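Local coordinates for SusD superfamily protein (Bacteroides vulgatus, PDB 3MYV), which probably binds polysaccharides at the outer membrane of a gut Bacteroides as a member of the SusD family, with glycan uptake the likely purpose, at residues E241-S246 / P324-N329; I252-S255 / T259-R262; G22-M27 / S248-A253; S28-Y33 / G261-G266; E232-A237 / S388-G393. All coordinates share one frame; numbering follows the deposited sequence.

Contact 1 (E241-S246 / P324-N329); sequences EAKFGS and PLECNN. With NA (sodium ion), chain C.
Lys243 ends in a grip on two oxygens of the loop that faces it. Its NZ gives a hydrogen bond to the backbone Glu326 O at 2.7 Å, arriving almost in line with the carbonyl (C=O...N 164°), and a second to Asn328 OD1 at 2.8 Å, which it reaches from well above the amide plane. The lysine chain, extended beyond CG, crosses the asparagine at about a right angle, with Lys243 CD 3.6 Å from Asn328 ND2. A long, flexible side chain suits this place because it spans the gap between two irregular loops and still brings a cationic tip to two carbonyl groups. Asn328 ND2 also lies 3.3 Å from Phe244 CZ, approaching the ring obliquely, with ring and amide planes 61° apart.

Water 1 accepts from Asn328 ND2 at 3.1 Å and, more weakly, from Lys243 NZ. In the next shell, Asn328 OD1 also takes the backbone N of Asn254, while its ND2 donates to Glu251, whose OE2 holds the N of Phe244 as well. An asparagine fits because donor and acceptor sit at one tip. Nearer the start of 324-329, Leu325 O binds the sodium ion at 2.5 Å. The arrangement belongs to the pair of loops that lead into the antiparallel strands 248-252 and 329-333 beside the sodium site.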
# COMPACT_ATOMS: atom_id res chain seq x y z
N GLU A 241 10.61 -14.67 11.90
CA GLU A 241 10.96 -14.73 13.31
C GLU A 241 10.97 -13.36 13.96
O GLU A 241 11.27 -13.25 15.13
CB GLU A 241 12.33 -15.41 13.49
CG GLU A 241 12.39 -16.79 12.85
CD GLU A 241 13.65 -17.57 13.19
OE1 GLU A 241 14.76 -17.09 12.91
OE2 GLU A 241 13.52 -18.69 13.73
N ALA A 242 10.65 -12.29 13.22
CA ALA A 242 10.68 -10.94 13.76
C ALA A 242 9.41 -10.18 13.40
O ALA A 242 9.47 -9.01 13.05
CB ALA A 242 11.92 -10.22 13.27
N LYS A 243 8.24 -10.82 13.55
CA LYS A 243 6.98 -10.20 13.15
C LYS A 243 6.65 -9.01 14.05
O LYS A 243 7.09 -8.94 15.21
CB LYS A 243 5.84 -11.23 13.15
CG LYS A 243 6.01 -12.31 12.09
CD LYS A 243 4.88 -13.32 12.13
CE LYS A 243 4.73 -14.09 10.79
NZ LYS A 243 3.41 -14.87 10.66
N PHE A 244 5.90 -8.07 13.50
CA PHE A 244 5.49 -6.88 14.23
C PHE A 244 6.70 -6.15 14.79
O PHE A 244 6.72 -5.79 15.96
CB PHE A 244 4.47 -7.25 15.32
CG PHE A 244 3.35 -8.12 14.80
CD1 PHE A 244 2.41 -7.61 13.90
CD2 PHE A 244 3.27 -9.45 15.16
CE1 PHE A 244 1.40 -8.42 13.39
CE2 PHE A 244 2.26 -10.26 14.65
CZ PHE A 244 1.33 -9.74 13.78
N GLY A 245 7.73 -5.95 13.94
CA GLY A 245 8.93 -5.27 14.37
C GLY A 245 8.73 -3.80 14.70
O GLY A 245 7.65 -3.23 14.50
N SER A 246 9.80 -3.16 15.17
CA SER A 246 9.71 -1.78 15.67
C SER A 246 9.29 -0.73 14.65
O SER A 246 8.90 0.38 15.06
CB SER A 246 11.05 -1.34 16.31
OG SER A 246 12.09 -1.21 15.35
N PRO A 324 8.16 -19.57 2.19
CA PRO A 324 7.33 -19.49 3.40
C PRO A 324 5.81 -19.36 3.13
O PRO A 324 5.38 -18.68 2.20
CB PRO A 324 7.85 -18.21 4.07
CG PRO A 324 8.19 -17.33 2.92
CD PRO A 324 8.73 -18.25 1.85
N LEU A 325 5.01 -20.00 3.97
CA LEU A 325 3.54 -19.91 3.88
C LEU A 325 2.96 -18.84 4.83
O LEU A 325 1.77 -18.49 4.73
CB LEU A 325 2.92 -21.28 4.22
CG LEU A 325 3.29 -22.44 3.29
CD1 LEU A 325 2.87 -23.80 3.85
CD2 LEU A 325 2.71 -22.26 1.91
N GLU A 326 3.78 -18.33 5.75
CA GLU A 326 3.28 -17.61 6.91
C GLU A 326 3.75 -16.16 7.01
O GLU A 326 3.60 -15.54 8.06
CB GLU A 326 3.69 -18.36 8.19
CG GLU A 326 5.13 -18.15 8.65
CD GLU A 326 6.15 -19.15 8.07
OE1 GLU A 326 6.02 -19.57 6.90
OE2 GLU A 326 7.12 -19.50 8.81
N CYS A 327 4.33 -15.61 5.94
CA CYS A 327 4.82 -14.23 6.01
C CYS A 327 3.69 -13.22 6.13
O CYS A 327 2.71 -13.32 5.41
CB CYS A 327 5.64 -13.86 4.78
SG CYS A 327 7.21 -14.75 4.67
N ASN A 328 3.87 -12.26 7.03
CA ASN A 328 3.01 -11.10 7.19
C ASN A 328 3.37 -10.04 6.13
O ASN A 328 4.53 -9.88 5.77
CB ASN A 328 3.21 -10.51 8.60
CG ASN A 328 2.67 -11.39 9.71
OD1 ASN A 328 2.29 -12.55 9.49
ND2 ASN A 328 2.62 -10.83 10.94
N ASN A 329 2.38 -9.32 5.64
CA ASN A 329 2.63 -8.26 4.67
C ASN A 329 2.49 -6.93 5.37
O ASN A 329 1.45 -6.60 5.96
CB ASN A 329 1.64 -8.34 3.51
CG ASN A 329 1.72 -9.65 2.75
OD1 ASN A 329 2.79 -10.27 2.65
ND2 ASN A 329 0.59 -10.07 2.19
NA NA C . -0.50 -18.68 5.71
O HOH W 1 1.24 -13.04 12.54
O HOH W 2 -0.60 -21.08 5.20

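Contact 2 (I252-S255 / T259-R262); sequences IANS and TPGR. With NA (sodium ion), chain C.
Asn254 and Pro260 meet through the sodium ion, to which Asn254 OD1 and Pro260 O are both bound. Asn254 OD1 and Pro260 O, two acceptors with no proton between them, stand 3.3 Å apart because both bind the same cation. With CG anti to the backbone N (chi1 -170°), the amide of Asn254 is carried over to the metal. Ser255 O at 2.4 Å and Pro260 O at 2.5 Å from the sodium add backbone ligands, and the carbonyls of Asp258 and Leu325 complete the protein's share. The other end of the amide, ND2, has its main partner in Cys327 O and makes only a weak, bent bond to Pro260 O at 3.4 Å. Proline, buried and preceded by a cis peptide, probably suits a loop that bends sharply and turns the Pro260 carbonyl to the metal.

The solvent side is looser. Thr259 is exposed, the CB of Ser255 is directed away from 259-262, and water 2 fills a coordination place 2.5 Å from the sodium, across it from Asn254 OD1. All six ligands are thus oxygens, one amide, four backbone carbonyls and a water, none carrying a formal charge. Such a neutral cage is consistent with a singly charged, weakly polarising cation that draws the loop together.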
# COMPACT_ATOMS: atom_id res chain seq x y z
N ILE A 252 -0.37 -7.25 8.03
CA ILE A 252 -1.37 -8.34 7.98
C ILE A 252 -0.83 -9.58 8.70
O ILE A 252 0.27 -10.08 8.38
CB ILE A 252 -1.73 -8.69 6.49
CG1 ILE A 252 -2.21 -7.46 5.72
CG2 ILE A 252 -2.76 -9.84 6.42
CD1 ILE A 252 -3.53 -6.82 6.29
N ALA A 253 -1.59 -10.10 9.65
CA ALA A 253 -1.13 -11.25 10.41
C ALA A 253 -1.46 -12.53 9.62
O ALA A 253 -2.61 -12.79 9.26
CB ALA A 253 -1.80 -11.31 11.80
N ASN A 254 -0.43 -13.31 9.36
CA ASN A 254 -0.54 -14.57 8.63
C ASN A 254 0.04 -15.65 9.52
O ASN A 254 0.75 -15.37 10.48
CB ASN A 254 0.25 -14.43 7.32
CG ASN A 254 0.02 -15.57 6.32
OD1 ASN A 254 -0.75 -16.51 6.56
ND2 ASN A 254 0.71 -15.49 5.19
N SER A 255 -0.32 -16.90 9.26
CA SER A 255 0.30 -18.00 9.99
C SER A 255 0.40 -19.20 9.07
O SER A 255 -0.22 -19.21 8.01
CB SER A 255 -0.53 -18.36 11.22
OG SER A 255 -1.57 -19.24 10.86
N THR A 259 -5.04 -19.48 5.53
CA THR A 259 -4.87 -18.90 4.21
C THR A 259 -4.54 -17.42 4.40
O THR A 259 -4.86 -16.85 5.45
CB THR A 259 -6.13 -19.05 3.36
OG1 THR A 259 -7.26 -18.48 4.06
CG2 THR A 259 -6.37 -20.52 3.07
N PRO A 260 -3.83 -16.80 3.44
CA PRO A 260 -3.24 -17.42 2.26
C PRO A 260 -1.93 -18.16 2.59
O PRO A 260 -1.19 -17.75 3.50
CB PRO A 260 -2.99 -16.22 1.33
CG PRO A 260 -2.80 -15.07 2.23
CD PRO A 260 -3.50 -15.37 3.53
N GLY A 261 -1.70 -19.27 1.90
CA GLY A 261 -0.45 -20.04 1.99
C GLY A 261 0.32 -19.89 0.69
O GLY A 261 1.11 -18.96 0.55
N ARG A 262 0.10 -20.80 -0.26
CA ARG A 262 0.87 -20.75 -1.48
C ARG A 262 0.47 -19.56 -2.37
O ARG A 262 1.22 -19.22 -3.28
CB ARG A 262 0.80 -22.06 -2.26
CG ARG A 262 1.55 -23.18 -1.62
CD ARG A 262 1.46 -24.39 -2.51
NE ARG A 262 2.41 -25.43 -2.17
CZ ARG A 262 2.31 -26.71 -2.54
NH1 ARG A 262 1.29 -27.16 -3.27
NH2 ARG A 262 3.27 -27.56 -2.19
NA NA C . -0.50 -18.68 5.71
O HOH W 2 -0.60 -21.08 5.20

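Contact 3 (G22-M27 / S248-A253); sequences GLYDLM and SFFEIA
One kind of contact is aromatic: Tyr24 of helix 13-27 meets Phe250 of strand 248-252. Phe250 presents CE1 and CZ to the edge of the tyrosine ring, the nearest pair being Tyr24 CE2 and Phe250 CE1 at 3.6 Å. The ring planes are 80° apart and the centroids of the Tyr24 and Phe250 rings 5.6 Å, an oblique pairing. A chi1 of 177° swings the Phe250 ring out from the strand, opposite its own backbone N, and so toward the helix.

A Met-aromatic contact comes next. Residue 27 is selenomethionine, and its SE lies at the edge of the Phe250 ring, nearly in the ring plane, 3.9 Å from Phe250 CZ. The chain bends at its last torsion to bring the selenium there. Methionine, which the selenium derivative stands in for, is flexible enough to lie along a ring edge.

Purely aliphatic packing is slighter: Met27 CG approaches Ile252 CD1 to 4.4 Å. No hydrogen bond joins the two segments, and the polar groups find partners elsewhere. Tyr24 OH is paired with Glu112 and with the backbone N of Met187, so a tyrosine serves here with its ring in the core and its hydroxyl satisfied. On the strand, Ser248 OG donates to Glu251 OE1 at 2.7 Å.

The axes of 22-27 and 250-252 come within 10.1 Å, at 63° to each other, with Val116 of helix 103-128 packing on both Tyr24 and Met27. Phe249 and Phe250 together face Leu332 as a classic beta bulge, so the arrangement is a helix packed on a bulged two-stranded antiparallel sheet, within the largely helical, TPR-related SusD fold.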
# COMPACT_ATOMS: atom_id res chain seq x y z
N GLY A 22 -12.97 -9.23 12.21
CA GLY A 22 -13.43 -9.84 10.95
C GLY A 22 -13.14 -9.00 9.70
O GLY A 22 -12.95 -9.52 8.60
N LEU A 23 -13.14 -7.68 9.87
CA LEU A 23 -12.75 -6.79 8.77
C LEU A 23 -11.31 -7.09 8.33
O LEU A 23 -11.01 -7.16 7.14
CB LEU A 23 -12.90 -5.33 9.15
CG LEU A 23 -14.25 -4.81 9.65
CD1 LEU A 23 -14.08 -3.34 10.09
CD2 LEU A 23 -15.37 -4.97 8.60
N TYR A 24 -10.41 -7.30 9.30
CA TYR A 24 -9.03 -7.62 8.95
C TYR A 24 -8.87 -9.03 8.40
O TYR A 24 -8.07 -9.25 7.48
CB TYR A 24 -8.11 -7.43 10.14
CG TYR A 24 -8.02 -6.01 10.62
CD1 TYR A 24 -8.93 -5.51 11.55
CD2 TYR A 24 -7.01 -5.16 10.18
CE1 TYR A 24 -8.82 -4.21 12.04
CE2 TYR A 24 -6.89 -3.88 10.64
CZ TYR A 24 -7.80 -3.39 11.57
OH TYR A 24 -7.67 -2.13 12.08
N ASP A 25 -9.63 -9.99 8.93
CA ASP A 25 -9.68 -11.32 8.30
C ASP A 25 -10.00 -11.18 6.80
O ASP A 25 -9.36 -11.81 5.98
CB ASP A 25 -10.71 -12.25 8.97
CG ASP A 25 -10.31 -12.66 10.38
OD1 ASP A 25 -9.13 -12.52 10.75
OD2 ASP A 25 -11.20 -13.10 11.13
N LEU A 26 -11.01 -10.38 6.45
CA LEU A 26 -11.38 -10.20 5.05
C LEU A 26 -10.25 -9.54 4.26
O LEU A 26 -9.97 -9.86 3.09
CB LEU A 26 -12.67 -9.34 4.94
CG LEU A 26 -13.94 -10.03 5.41
CD1 LEU A 26 -15.11 -9.04 5.69
CD2 LEU A 26 -14.33 -11.11 4.39
N MSE A 27 -9.60 -8.58 4.89
CA MSE A 27 -8.56 -7.79 4.24
C MSE A 27 -7.32 -8.63 3.93
O MSE A 27 -6.58 -8.37 2.95
CB MSE A 27 -8.19 -6.63 5.17
CG MSE A 27 -7.37 -5.60 4.55
SE MSE A 27 -7.01 -4.03 5.77
CE MSE A 27 -8.41 -4.15 6.82
N SER A 248 6.88 -1.39 12.34
CA SER A 248 5.59 -1.79 11.83
C SER A 248 4.44 -1.17 12.62
O SER A 248 4.21 -1.54 13.78
CB SER A 248 5.45 -3.31 11.86
OG SER A 248 4.19 -3.69 11.33
N PHE A 249 3.71 -0.25 11.98
CA PHE A 249 2.47 0.28 12.57
C PHE A 249 1.31 -0.70 12.29
O PHE A 249 0.43 -0.95 13.15
CB PHE A 249 2.05 1.63 11.96
CG PHE A 249 3.07 2.73 12.06
CD1 PHE A 249 3.46 3.23 13.29
CD2 PHE A 249 3.59 3.33 10.90
CE1 PHE A 249 4.40 4.27 13.39
CE2 PHE A 249 4.51 4.39 10.99
CZ PHE A 249 4.92 4.85 12.24
N PHE A 250 1.29 -1.23 11.07
CA PHE A 250 0.23 -2.13 10.63
C PHE A 250 0.81 -3.16 9.69
O PHE A 250 1.37 -2.79 8.64
CB PHE A 250 -0.87 -1.32 9.92
CG PHE A 250 -2.01 -2.16 9.36
CD1 PHE A 250 -2.45 -3.32 10.01
CD2 PHE A 250 -2.63 -1.78 8.20
CE1 PHE A 250 -3.48 -4.08 9.48
CE2 PHE A 250 -3.67 -2.53 7.67
CZ PHE A 250 -4.07 -3.70 8.32
N GLU A 251 0.68 -4.44 10.02
CA GLU A 251 0.96 -5.50 9.05
C GLU A 251 -0.14 -6.54 9.13
O GLU A 251 -0.74 -6.72 10.20
CB GLU A 251 2.34 -6.13 9.26
CG GLU A 251 2.52 -6.89 10.57
CD GLU A 251 3.97 -7.22 10.85
OE1 GLU A 251 4.78 -6.28 10.95
OE2 GLU A 251 4.29 -8.43 11.02
N ILE A 252 -0.37 -7.25 8.03
CA ILE A 252 -1.37 -8.34 7.98
C ILE A 252 -0.83 -9.58 8.70
O ILE A 252 0.27 -10.08 8.38
CB ILE A 252 -1.73 -8.69 6.49
CG1 ILE A 252 -2.21 -7.46 5.72
CG2 ILE A 252 -2.76 -9.84 6.42
CD1 ILE A 252 -3.53 -6.82 6.29
N ALA A 253 -1.59 -10.10 9.65
CA ALA A 253 -1.13 -11.25 10.41
C ALA A 253 -1.46 -12.53 9.62
O ALA A 253 -2.61 -12.79 9.26
CB ALA A 253 -1.80 -11.31 11.80

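Contact 4 (S28-Y33 / G261-G266); sequences SGSGYY and GRDSWG. With EDO (1,2-ethanediol), chain I.
Two type I beta turns, Gly29-Tyr32 and Gly261-Ser264, meet at the surface through Ser30 and Asp263. Ser30 OG donates to Asp263 OD2 at 2.8 Å, coming from above the carboxylate plane, 58° out of it. The hydroxyl is placed by a chi1 of 60°, which sets OG between the backbone N and the carbonyl carbon, and Ser30 CB rests 3.4 Å from the backbone Asp263 O. A small hydroxyl residue suits a turn corner that comes this close to another backbone. With an alanine here the hydroxyl is gone, and the Asp263 carboxylate would probably be left without that donor's hold and freer to turn.

The second turn is fixed from within. Gly261 O accepts from Ser264 N at 3.1 Å and from Ser264 OG at 2.7 Å, the latter in the carbonyl plane. Ser264 is also the N-cap of helix 265-268, its OG weakly capping Tyr267 N. In the first turn's wake, Tyr33 CD2 sits over the centre of one face of the Tyr32 ring, 3.5 Å above its plane. One hydrogen bond, from a neutral hydroxyl to a carboxylate, joins the turns; with its charged acceptor on an exposed residue, it is probably open to competition from water.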
# COMPACT_ATOMS: atom_id res chain seq x y z
N SER A 28 -7.10 -9.67 4.73
CA SER A 28 -5.92 -10.55 4.57
C SER A 28 -6.01 -11.52 3.39
O SER A 28 -5.05 -12.24 3.11
CB SER A 28 -5.74 -11.37 5.84
OG SER A 28 -6.72 -12.38 5.87
N GLY A 29 -7.15 -11.55 2.70
CA GLY A 29 -7.33 -12.46 1.59
C GLY A 29 -6.32 -12.14 0.50
O GLY A 29 -5.92 -10.99 0.32
N SER A 30 -5.91 -13.16 -0.23
CA SER A 30 -4.91 -12.99 -1.30
C SER A 30 -5.41 -12.04 -2.39
O SER A 30 -4.61 -11.40 -3.05
CB SER A 30 -4.53 -14.33 -1.91
OG SER A 30 -5.68 -14.94 -2.47
N GLY A 31 -6.73 -11.91 -2.53
CA GLY A 31 -7.33 -10.96 -3.45
C GLY A 31 -7.19 -9.49 -3.10
O GLY A 31 -7.47 -8.61 -3.95
N TYR A 32 -6.80 -9.20 -1.85
CA TYR A 32 -6.58 -7.81 -1.40
C TYR A 32 -5.19 -7.67 -0.76
O TYR A 32 -4.20 -7.69 -1.48
CB TYR A 32 -7.77 -7.35 -0.53
CG TYR A 32 -7.84 -5.86 -0.16
CD1 TYR A 32 -7.14 -4.89 -0.89
CD2 TYR A 32 -8.65 -5.43 0.90
CE1 TYR A 32 -7.20 -3.52 -0.54
CE2 TYR A 32 -8.73 -4.07 1.25
CZ TYR A 32 -8.00 -3.12 0.53
OH TYR A 32 -8.09 -1.79 0.85
N TYR A 33 -5.08 -7.58 0.57
CA TYR A 33 -3.76 -7.38 1.20
C TYR A 33 -2.95 -8.65 1.48
O TYR A 33 -1.84 -8.60 2.01
CB TYR A 33 -3.91 -6.49 2.44
CG TYR A 33 -3.86 -5.01 2.11
CD1 TYR A 33 -2.68 -4.43 1.63
CD2 TYR A 33 -4.98 -4.20 2.24
CE1 TYR A 33 -2.61 -3.10 1.32
CE2 TYR A 33 -4.92 -2.84 1.91
CZ TYR A 33 -3.72 -2.31 1.45
OH TYR A 33 -3.63 -0.98 1.11
N GLY A 261 -1.70 -19.27 1.90
CA GLY A 261 -0.45 -20.04 1.99
C GLY A 261 0.32 -19.89 0.69
O GLY A 261 1.11 -18.96 0.55
N ARG A 262 0.10 -20.80 -0.26
CA ARG A 262 0.87 -20.75 -1.48
C ARG A 262 0.47 -19.56 -2.37
O ARG A 262 1.22 -19.22 -3.28
CB ARG A 262 0.80 -22.06 -2.26
CG ARG A 262 1.55 -23.18 -1.62
CD ARG A 262 1.46 -24.39 -2.51
NE ARG A 262 2.41 -25.43 -2.17
CZ ARG A 262 2.31 -26.71 -2.54
NH1 ARG A 262 1.29 -27.16 -3.27
NH2 ARG A 262 3.27 -27.56 -2.19
N ASP A 263 -0.69 -18.92 -2.12
CA ASP A 263 -0.97 -17.67 -2.83
C ASP A 263 -0.79 -16.39 -2.00
O ASP A 263 -1.28 -15.33 -2.40
CB ASP A 263 -2.29 -17.68 -3.64
CG ASP A 263 -3.56 -17.59 -2.78
OD1 ASP A 263 -3.54 -17.76 -1.55
OD2 ASP A 263 -4.62 -17.37 -3.40
N SER A 264 -0.09 -16.51 -0.87
CA SER A 264 0.43 -15.35 -0.12
C SER A 264 1.53 -14.71 -0.94
O SER A 264 2.25 -15.42 -1.66
CB SER A 264 0.99 -15.76 1.27
OG SER A 264 2.18 -16.53 1.17
N TRP A 265 1.66 -13.39 -0.83
CA TRP A 265 2.74 -12.63 -1.46
C TRP A 265 4.13 -13.24 -1.20
O TRP A 265 4.96 -13.31 -2.10
CB TRP A 265 2.70 -11.19 -0.94
CG TRP A 265 3.54 -10.14 -1.66
CD1 TRP A 265 4.32 -9.21 -1.05
CD2 TRP A 265 3.62 -9.87 -3.06
NE1 TRP A 265 4.89 -8.37 -1.98
CE2 TRP A 265 4.46 -8.73 -3.22
CE3 TRP A 265 3.04 -10.44 -4.20
CZ2 TRP A 265 4.76 -8.20 -4.46
CZ3 TRP A 265 3.34 -9.89 -5.45
CH2 TRP A 265 4.19 -8.79 -5.56
N GLY A 266 4.35 -13.69 0.04
CA GLY A 266 5.60 -14.35 0.41
C GLY A 266 5.94 -15.59 -0.40
O GLY A 266 7.09 -15.81 -0.74
C1 EDO I . 0.36 -1.02 0.15
O1 EDO I . 0.86 -0.15 -0.86
C2 EDO I . 0.08 -0.24 1.44
O2 EDO I . -1.24 0.41 1.41

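Contact 5 (E232-A237 / S388-G393). With EDO (1,2-ethanediol), chain H.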
# COMPACT_ATOMS: atom_id res chain seq x y z
N GLU A 232 22.63 -2.93 10.60
CA GLU A 232 23.10 -4.30 10.89
C GLU A 232 21.98 -5.28 11.19
O GLU A 232 22.20 -6.48 11.19
CB GLU A 232 24.08 -4.37 12.07
CG GLU A 232 24.83 -3.13 12.37
CD GLU A 232 23.98 -2.09 13.11
OE1 GLU A 232 23.55 -2.33 14.28
OE2 GLU A 232 23.76 -1.04 12.49
N LYS A 233 20.79 -4.76 11.48
CA LYS A 233 19.64 -5.58 11.82
C LYS A 233 18.54 -5.54 10.75
O LYS A 233 17.46 -6.11 10.95
CB LYS A 233 19.04 -5.08 13.12
CG LYS A 233 20.03 -4.94 14.24
CD LYS A 233 20.31 -6.26 14.89
CE LYS A 233 21.04 -6.04 16.21
NZ LYS A 233 21.68 -7.31 16.65
N TYR A 234 18.78 -4.83 9.67
CA TYR A 234 17.75 -4.61 8.63
C TYR A 234 17.28 -5.91 7.96
O TYR A 234 16.07 -6.18 7.88
CB TYR A 234 18.28 -3.63 7.58
CG TYR A 234 17.27 -3.18 6.56
CD1 TYR A 234 16.42 -2.13 6.83
CD2 TYR A 234 17.18 -3.81 5.32
CE1 TYR A 234 15.52 -1.69 5.86
CE2 TYR A 234 16.27 -3.40 4.38
CZ TYR A 234 15.44 -2.35 4.66
OH TYR A 234 14.55 -1.93 3.71
N VAL A 235 18.21 -6.73 7.49
CA VAL A 235 17.81 -7.98 6.81
C VAL A 235 17.02 -8.87 7.77
O VAL A 235 15.95 -9.40 7.41
CB VAL A 235 19.01 -8.72 6.21
CG1 VAL A 235 18.59 -10.10 5.70
CG2 VAL A 235 19.61 -7.91 5.09
N ALA A 236 17.53 -9.04 8.99
CA ALA A 236 16.84 -9.88 10.00
C ALA A 236 15.44 -9.37 10.36
O ALA A 236 14.58 -10.13 10.85
CB ALA A 236 17.71 -10.04 11.29
N ALA A 237 15.19 -8.07 10.14
CA ALA A 237 13.91 -7.46 10.47
C ALA A 237 12.78 -7.92 9.54
O ALA A 237 11.59 -7.76 9.85
CB ALA A 237 14.02 -5.91 10.45
N SER A 388 12.12 4.00 -4.18
CA SER A 388 12.37 2.82 -4.98
C SER A 388 13.19 1.78 -4.20
O SER A 388 12.84 0.60 -4.12
CB SER A 388 13.14 3.20 -6.24
OG SER A 388 13.56 2.06 -6.93
N LYS A 389 14.31 2.24 -3.64
CA LYS A 389 15.23 1.40 -2.87
C LYS A 389 14.58 0.79 -1.65
O LYS A 389 14.68 -0.42 -1.39
CB LYS A 389 16.45 2.22 -2.40
CG LYS A 389 17.43 2.66 -3.50
CD LYS A 389 18.59 3.45 -2.93
CE LYS A 389 19.36 4.18 -4.04
NZ LYS A 389 20.73 4.68 -3.63
N GLU A 390 13.90 1.63 -0.90
CA GLU A 390 13.38 1.26 0.41
C GLU A 390 12.13 0.40 0.36
O GLU A 390 11.96 -0.49 1.18
CB GLU A 390 13.07 2.51 1.22
CG GLU A 390 12.64 2.24 2.66
CD GLU A 390 13.72 1.52 3.48
OE1 GLU A 390 14.91 1.96 3.43
OE2 GLU A 390 13.39 0.52 4.17
N LEU A 391 11.24 0.69 -0.58
CA LEU A 391 9.85 0.17 -0.51
C LEU A 391 9.55 -0.88 -1.59
O LEU A 391 8.39 -1.24 -1.78
CB LEU A 391 8.85 1.35 -0.58
CG LEU A 391 8.94 2.37 0.56
CD1 LEU A 391 8.03 3.60 0.29
CD2 LEU A 391 8.56 1.73 1.89
N VAL A 392 10.60 -1.39 -2.25
CA VAL A 392 10.44 -2.46 -3.23
C VAL A 392 9.70 -3.65 -2.59
O VAL A 392 9.99 -4.05 -1.46
CB VAL A 392 11.80 -2.90 -3.83
CG1 VAL A 392 12.68 -3.70 -2.81
CG2 VAL A 392 11.57 -3.71 -5.12
N GLY A 393 8.72 -4.18 -3.31
CA GLY A 393 7.97 -5.32 -2.78
C GLY A 393 6.80 -4.95 -1.87
O GLY A 393 6.07 -5.85 -1.42
C1 EDO H . 9.05 -4.29 8.42
O1 EDO H . 8.45 -4.04 9.70
C2 EDO H . 10.01 -5.48 8.50
O2 EDO H . 9.26 -6.66 8.79
O HOH W 3 14.05 -2.99 0.97
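Edge-on is how the Tyr234 ring receives Glu390: OE2 lies close to the ring plane, beside the hydroxyl on the CE1 side, and water 3 sits in that plane too. The carboxylate is turned almost perpendicular to the ring, at 88°. Tyr234 OH donates to Glu390 OE2 at 2.7 Å, meeting it from above the carboxylate plane, 48° out of it, while Tyr234 CE1 comes within 3.5 Å of the same OE2. Trp238 forms an edge-to-face pair with Tyr234, and Val294 and Arg295 also pack on the tyrosine.

Glu390 stands near the C-terminal end of helix 380-391, and its chain bends at chi2 to bring the carboxylate across. Within the mostly helical, TPR-clan fold of SusD proteins, the contact thus joins this helix to the loop between helix 206-223 and strand 248-252. This buried acid holds three arginines besides: OE2 makes a salt bridge with Arg333, OE1 with Arg295 and Arg366. Glutamate suits such a place, as the surrounding positive charge would be expected to keep it ionised. A phenylalanine in place of Tyr234 takes away the hydroxyl, and would probably leave OE2 more dependent on Arg333 and water 3 without one of its acceptors.

That water donates to Tyr234 OH at 3.0 Å and to Glu390 O at 3.3 Å, making a second, bridged path between the segments. Past the helix, Gly393 has a positive phi of 86°, where a side chain would press on the carbonyl oxygen of Val392; its own carbonyl accepts from Trp265 NE1.

From the N terminus, helix 13-27 first meets strand 248-252 in contact 3, closing a loop of some 220 residues, and the turn after the helix meets 261-266 in contact 4. The two cross. Contact 5 then runs from 232-237 to helix 380-391, enclosing contact 1, which in turn encloses the short loop of contact 2; contacts 3 and 4 cross both 1 and 5. Contacts 1 and 2 converge on the sodium ion, contact 2 shares Ile252 and Ala253 with contact 3 and Gly261 and Arg262 with contact 4, and Trp265 links contact 4 to contact 5. Together they tie helix 13-27 and the loop after it to the small sheet, the sodium site and helix 380-391.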